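Local coordinates for protein chloramphenicol acetyltransferase (PDB 2I9D) that probably transfers an acetyl group from acetyl-CoA to chloramphenicol and assembles as a trimer, at residues Y58-A63 and I147-T152; P68-R73 and I191-H196. All coordinates share one frame; numbering follows the deposited sequence.

Interaction 1 of 2, residues Y58-A63 and I147-T152; sequences YAVLRA and ILLSAT
Val60 on helix 52-66 meets two side chains of strand 146-151 at once, and its two methyls divide the work. CG1 comes within 3.7 Å of Ile147 CD1, the shortest approach between the segments, and CG2 lies 4.0 Å from Leu149 CD1. Because CG1 is anti to the backbone N (chi1 162°), both branches of the valine are presented to the strand, and CG1 also lies near Leu149 CD1. Leu61, one residue on, starts from a flank of the helix: its CB does not point straight at the strand, but CD1 reaches across until it is 4.0 Å from Ile147 CG1. The extended ethyl arm of Ile147 is thus met by Val60 at its end and by Leu61 along its length. In all three pairs the side chains cross obliquely instead of lying alongside one another.

The geometry is that of a helix laid on a sheet, within the chloramphenicol acetyltransferase fold. The axes of the two short segments approach to 10.0 Å and their N-to-C directions differ by 158°, so helix and strand run nearly antiparallel. Strand 146-151 is an inner member of the mixed sheet, between strands 87-93 and 174-183, and its alternation sends Ile147 and Leu149 toward the helix while Leu148 packs against Leu174. Val60 also touches Leu175 of the neighbouring strand, so the helix spans more than one strand.

No hydrogen bond crosses between the segments, and all four touching residues are buried: cohesion here is apolar. A polar pair lies on another flank of the helix, where Arg62 NH1 donates to Tyr58 OH at 3.2 Å with an N-H...O angle of only 136°, and Arg62 NE forms a salt bridge with Glu66.

Interaction 2 of 2, residues P68-R73 and I191-H196; sequences PEFRYR and IAMTIH
A chi1 of -70° sets the Phe70 ring anti to its own carbonyl carbon, and on strand 186-196 a chi1 of 66° lodges CG of Met193, a selenomethionine, between backbone N and carbonyl carbon. A further turn about the CG-SE bond carries its terminal methyl to the ring. CE arrives at the ring's edge, near its plane, 3.6 Å from Phe70 CE1, and the two side chains cross at about a right angle. Ile195, two residues along the same side of the strand, contributes a looser touch, with CG2 4.3 Å from Phe70 CE1. Phe208 of helix 202-216 stacks on the phenylalanine ring and also touches Met193.

The short 3-10 turn carrying the ring is tied down by Arg73. Arg73 grips Phe70 O end-on with two nitrogens, NH1 at 2.9 Å and NH2 at 3.1 Å. Arg73 NH1 also reaches Tyr72 O at 2.7 Å. The oxygens lie near the guanidinium plane, although NH1 stands above both carbonyl planes. Arg73 NE and NH2 continue to Tyr144 O and Leu146 O, respectively, linking the turn to the start of strand 146-151.

The contact thus joins the turn leading into the small antiparallel sheet to strand 186-196 of the large mixed sheet, whose end leads directly to His197, the predicted proton acceptor of the chloramphenicol acetyltransferase active site.

The centres of the two contacts lie 11 Å apart in one buried interior, and both reach the same mixed sheet, interaction 1 through strand 146-151 and interaction 2 through strand 186-196, with strand 174-183 between them. Their segments alternate along the chain: 58-63, 68-73, 147-152, then 191-196. Helix 52-66 is followed directly by the turn and strand 72-74, so successive elements pack on different strands of the sheet. The contacts also touch each other, Ile147 CG2 lying 3.6 Å from Arg73 NH2 and Val60 CG2 4.2 Å from Ile191 CD1. The two contacts therefore adjoin within one subunit's interior, and interaction 2's strand runs on to the predicted active-site histidine.

Interaction 1 of 2, residues Y58-A63 and I147-T152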
# COMPACT_ATOMS: atom_id res chain seq x y z
N TYR A 58 -13.54 1.70 -18.62
CA TYR A 58 -14.71 2.55 -18.67
C TYR A 58 -15.36 2.73 -17.29
O TYR A 58 -15.68 3.87 -16.89
CB TYR A 58 -15.75 1.99 -19.66
CG TYR A 58 -16.99 2.84 -19.70
CD1 TYR A 58 -16.96 4.11 -20.27
CD2 TYR A 58 -18.18 2.41 -19.12
CE1 TYR A 58 -18.08 4.92 -20.30
CE2 TYR A 58 -19.32 3.22 -19.15
CZ TYR A 58 -19.25 4.48 -19.74
OH TYR A 58 -20.35 5.31 -19.79
N ALA A 59 -15.56 1.61 -16.59
CA ALA A 59 -16.17 1.62 -15.25
C ALA A 59 -15.46 2.59 -14.33
O ALA A 59 -16.09 3.38 -13.63
CB ALA A 59 -16.18 0.21 -14.66
N VAL A 60 -14.12 2.53 -14.34
CA VAL A 60 -13.31 3.37 -13.48
C VAL A 60 -13.42 4.84 -13.92
O VAL A 60 -13.59 5.74 -13.08
CB VAL A 60 -11.82 2.88 -13.46
CG1 VAL A 60 -10.86 3.98 -12.95
CG2 VAL A 60 -11.68 1.61 -12.65
N LEU A 61 -13.33 5.08 -15.23
CA LEU A 61 -13.34 6.45 -15.78
C LEU A 61 -14.70 7.13 -15.52
O LEU A 61 -14.75 8.33 -15.16
CB LEU A 61 -12.99 6.46 -17.28
CG LEU A 61 -12.78 7.83 -17.95
CD1 LEU A 61 -11.66 8.62 -17.28
CD2 LEU A 61 -12.50 7.65 -19.40
N ARG A 62 -15.77 6.35 -15.70
CA ARG A 62 -17.13 6.81 -15.45
C ARG A 62 -17.36 7.17 -13.99
O ARG A 62 -17.95 8.21 -13.71
CB ARG A 62 -18.15 5.78 -15.93
CG ARG A 62 -19.62 6.22 -15.71
CD ARG A 62 -20.59 5.51 -16.65
NE ARG A 62 -21.99 5.70 -16.26
CZ ARG A 62 -23.03 5.16 -16.90
NH1 ARG A 62 -22.83 4.39 -17.97
NH2 ARG A 62 -24.27 5.38 -16.46
N ALA A 63 -16.90 6.33 -13.06
CA ALA A 63 -17.01 6.64 -11.62
C ALA A 63 -16.30 7.95 -11.22
O ALA A 63 -16.79 8.69 -10.36
CB ALA A 63 -16.52 5.47 -10.78
N ILE A 147 -7.25 10.87 -15.16
CA ILE A 147 -6.78 9.85 -14.20
C ILE A 147 -5.93 8.90 -15.03
O ILE A 147 -5.91 9.02 -16.25
CB ILE A 147 -7.92 9.12 -13.43
CG1 ILE A 147 -8.91 8.42 -14.40
CG2 ILE A 147 -8.65 10.12 -12.55
CD1 ILE A 147 -9.91 7.45 -13.69
N LEU A 148 -5.18 8.04 -14.36
CA LEU A 148 -4.27 7.11 -15.07
C LEU A 148 -4.40 5.75 -14.44
O LEU A 148 -4.35 5.63 -13.21
CB LEU A 148 -2.80 7.58 -15.04
CG LEU A 148 -1.78 6.62 -15.70
CD1 LEU A 148 -0.60 7.38 -16.32
CD2 LEU A 148 -1.29 5.52 -14.71
N LEU A 149 -4.58 4.74 -15.28
CA LEU A 149 -4.76 3.40 -14.77
C LEU A 149 -3.78 2.50 -15.48
O LEU A 149 -3.66 2.50 -16.71
CB LEU A 149 -6.21 2.91 -14.90
CG LEU A 149 -6.49 1.50 -14.32
CD1 LEU A 149 -7.90 1.40 -13.79
CD2 LEU A 149 -6.25 0.40 -15.40
N SER A 150 -3.07 1.72 -14.67
CA SER A 150 -2.10 0.76 -15.17
C SER A 150 -2.60 -0.67 -14.89
O SER A 150 -2.90 -0.99 -13.75
CB SER A 150 -0.74 1.05 -14.52
OG SER A 150 0.11 -0.05 -14.74
N ALA A 151 -2.72 -1.51 -15.93
CA ALA A 151 -3.22 -2.89 -15.76
C ALA A 151 -2.10 -3.89 -15.56
O ALA A 151 -1.09 -3.84 -16.26
CB ALA A 151 -4.07 -3.33 -16.96
N THR A 152 -2.29 -4.81 -14.60
CA THR A 152 -1.41 -5.95 -14.51
C THR A 152 -2.31 -7.17 -14.47
O THR A 152 -2.58 -7.70 -13.37
CB THR A 152 -0.37 -5.91 -13.31
OG1 THR A 152 -1.05 -6.00 -12.07
CG2 THR A 152 0.34 -4.63 -13.33

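Interaction 2 of 2, residues P68-R73 and I191-H196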
# COMPACT_ATOMS: atom_id res chain seq x y z
N PRO A 68 -17.95 14.06 -8.07
CA PRO A 68 -17.22 15.29 -8.41
C PRO A 68 -15.94 15.52 -7.61
O PRO A 68 -15.09 16.28 -8.04
CB PRO A 68 -18.26 16.41 -8.14
CG PRO A 68 -19.21 15.84 -7.19
CD PRO A 68 -19.26 14.35 -7.45
N GLU A 69 -15.81 14.88 -6.45
CA GLU A 69 -14.60 15.01 -5.65
C GLU A 69 -13.36 14.48 -6.38
O GLU A 69 -12.25 14.89 -6.08
CB GLU A 69 -14.78 14.30 -4.30
CG GLU A 69 -15.62 15.08 -3.27
CD GLU A 69 -17.12 15.01 -3.56
OE1 GLU A 69 -17.55 14.23 -4.41
OE2 GLU A 69 -17.87 15.75 -2.92
N PHE A 70 -13.59 13.59 -7.35
CA PHE A 70 -12.52 12.96 -8.14
C PHE A 70 -12.11 13.80 -9.35
O PHE A 70 -11.27 13.39 -10.14
CB PHE A 70 -12.94 11.52 -8.54
CG PHE A 70 -12.95 10.55 -7.36
CD1 PHE A 70 -11.87 9.71 -7.12
CD2 PHE A 70 -14.05 10.52 -6.49
CE1 PHE A 70 -11.86 8.83 -6.03
CE2 PHE A 70 -14.06 9.65 -5.39
CZ PHE A 70 -12.96 8.80 -5.16
N ARG A 71 -12.71 14.98 -9.49
CA ARG A 71 -12.45 15.89 -10.60
C ARG A 71 -11.64 17.11 -10.15
O ARG A 71 -11.29 17.96 -10.98
CB ARG A 71 -13.77 16.34 -11.24
CG ARG A 71 -14.43 15.22 -12.10
CD ARG A 71 -15.41 15.77 -13.13
NE ARG A 71 -16.78 15.59 -12.69
CZ ARG A 71 -17.53 16.53 -12.14
NH1 ARG A 71 -17.08 17.76 -12.00
NH2 ARG A 71 -18.75 16.23 -11.74
N TYR A 72 -11.38 17.19 -8.84
CA TYR A 72 -10.64 18.29 -8.26
C TYR A 72 -9.15 18.05 -8.44
O TYR A 72 -8.67 16.92 -8.22
CB TYR A 72 -10.94 18.42 -6.76
CG TYR A 72 -12.27 19.10 -6.46
CD1 TYR A 72 -12.31 20.39 -5.94
CD2 TYR A 72 -13.49 18.44 -6.73
CE1 TYR A 72 -13.53 21.00 -5.68
CE2 TYR A 72 -14.70 19.04 -6.48
CZ TYR A 72 -14.73 20.32 -5.96
OH TYR A 72 -15.95 20.90 -5.70
N ARG A 73 -8.44 19.12 -8.84
CA ARG A 73 -7.00 19.10 -9.08
C ARG A 73 -6.33 20.35 -8.53
O ARG A 73 -6.97 21.39 -8.33
CB ARG A 73 -6.69 18.98 -10.58
CG ARG A 73 -7.31 17.78 -11.27
CD ARG A 73 -6.59 16.44 -10.93
NE ARG A 73 -7.24 15.31 -11.62
CZ ARG A 73 -8.28 14.61 -11.16
NH1 ARG A 73 -8.83 14.87 -9.99
NH2 ARG A 73 -8.76 13.60 -11.87
N ILE A 191 -8.31 -3.26 -7.31
CA ILE A 191 -8.06 -1.93 -7.84
C ILE A 191 -7.49 -1.07 -6.73
O ILE A 191 -8.09 -0.92 -5.67
CB ILE A 191 -9.32 -1.29 -8.50
CG1 ILE A 191 -9.88 -2.22 -9.62
CG2 ILE A 191 -9.00 0.14 -9.02
CD1 ILE A 191 -11.17 -1.76 -10.25
N ALA A 192 -6.28 -0.56 -6.98
CA ALA A 192 -5.55 0.30 -6.08
C ALA A 192 -5.66 1.73 -6.63
O ALA A 192 -5.84 1.94 -7.85
CB ALA A 192 -4.10 -0.14 -6.02
N MSE A 193 -5.56 2.71 -5.74
CA MSE A 193 -5.51 4.09 -6.16
C MSE A 193 -4.84 5.01 -5.15
O MSE A 193 -4.83 4.74 -3.96
CB MSE A 193 -6.92 4.61 -6.53
CG MSE A 193 -7.89 4.69 -5.37
SE MSE A 193 -9.76 5.15 -5.92
CE MSE A 193 -9.37 6.54 -7.31
N THR A 194 -4.27 6.10 -5.67
CA THR A 194 -3.60 7.12 -4.89
C THR A 194 -4.26 8.47 -5.16
O THR A 194 -4.32 8.93 -6.29
CB THR A 194 -2.10 7.11 -5.17
OG1 THR A 194 -1.59 5.86 -4.74
CG2 THR A 194 -1.34 8.23 -4.44
N ILE A 195 -4.80 9.08 -4.11
CA ILE A 195 -5.54 10.32 -4.27
C ILE A 195 -4.99 11.37 -3.31
O ILE A 195 -4.17 11.04 -2.46
CB ILE A 195 -7.13 10.12 -4.17
CG1 ILE A 195 -7.57 9.31 -2.92
CG2 ILE A 195 -7.67 9.43 -5.46
CD1 ILE A 195 -7.23 9.95 -1.57
N HIS A 196 -5.39 12.63 -3.48
CA HIS A 196 -4.99 13.69 -2.55
C HIS A 196 -6.06 13.74 -1.46
O HIS A 196 -7.22 13.93 -1.77
CB HIS A 196 -4.92 15.03 -3.29
CG HIS A 196 -4.23 16.11 -2.53
ND1 HIS A 196 -4.76 16.66 -1.38
CD2 HIS A 196 -3.08 16.78 -2.77
CE1 HIS A 196 -3.94 17.58 -0.92
NE2 HIS A 196 -2.93 17.70 -1.76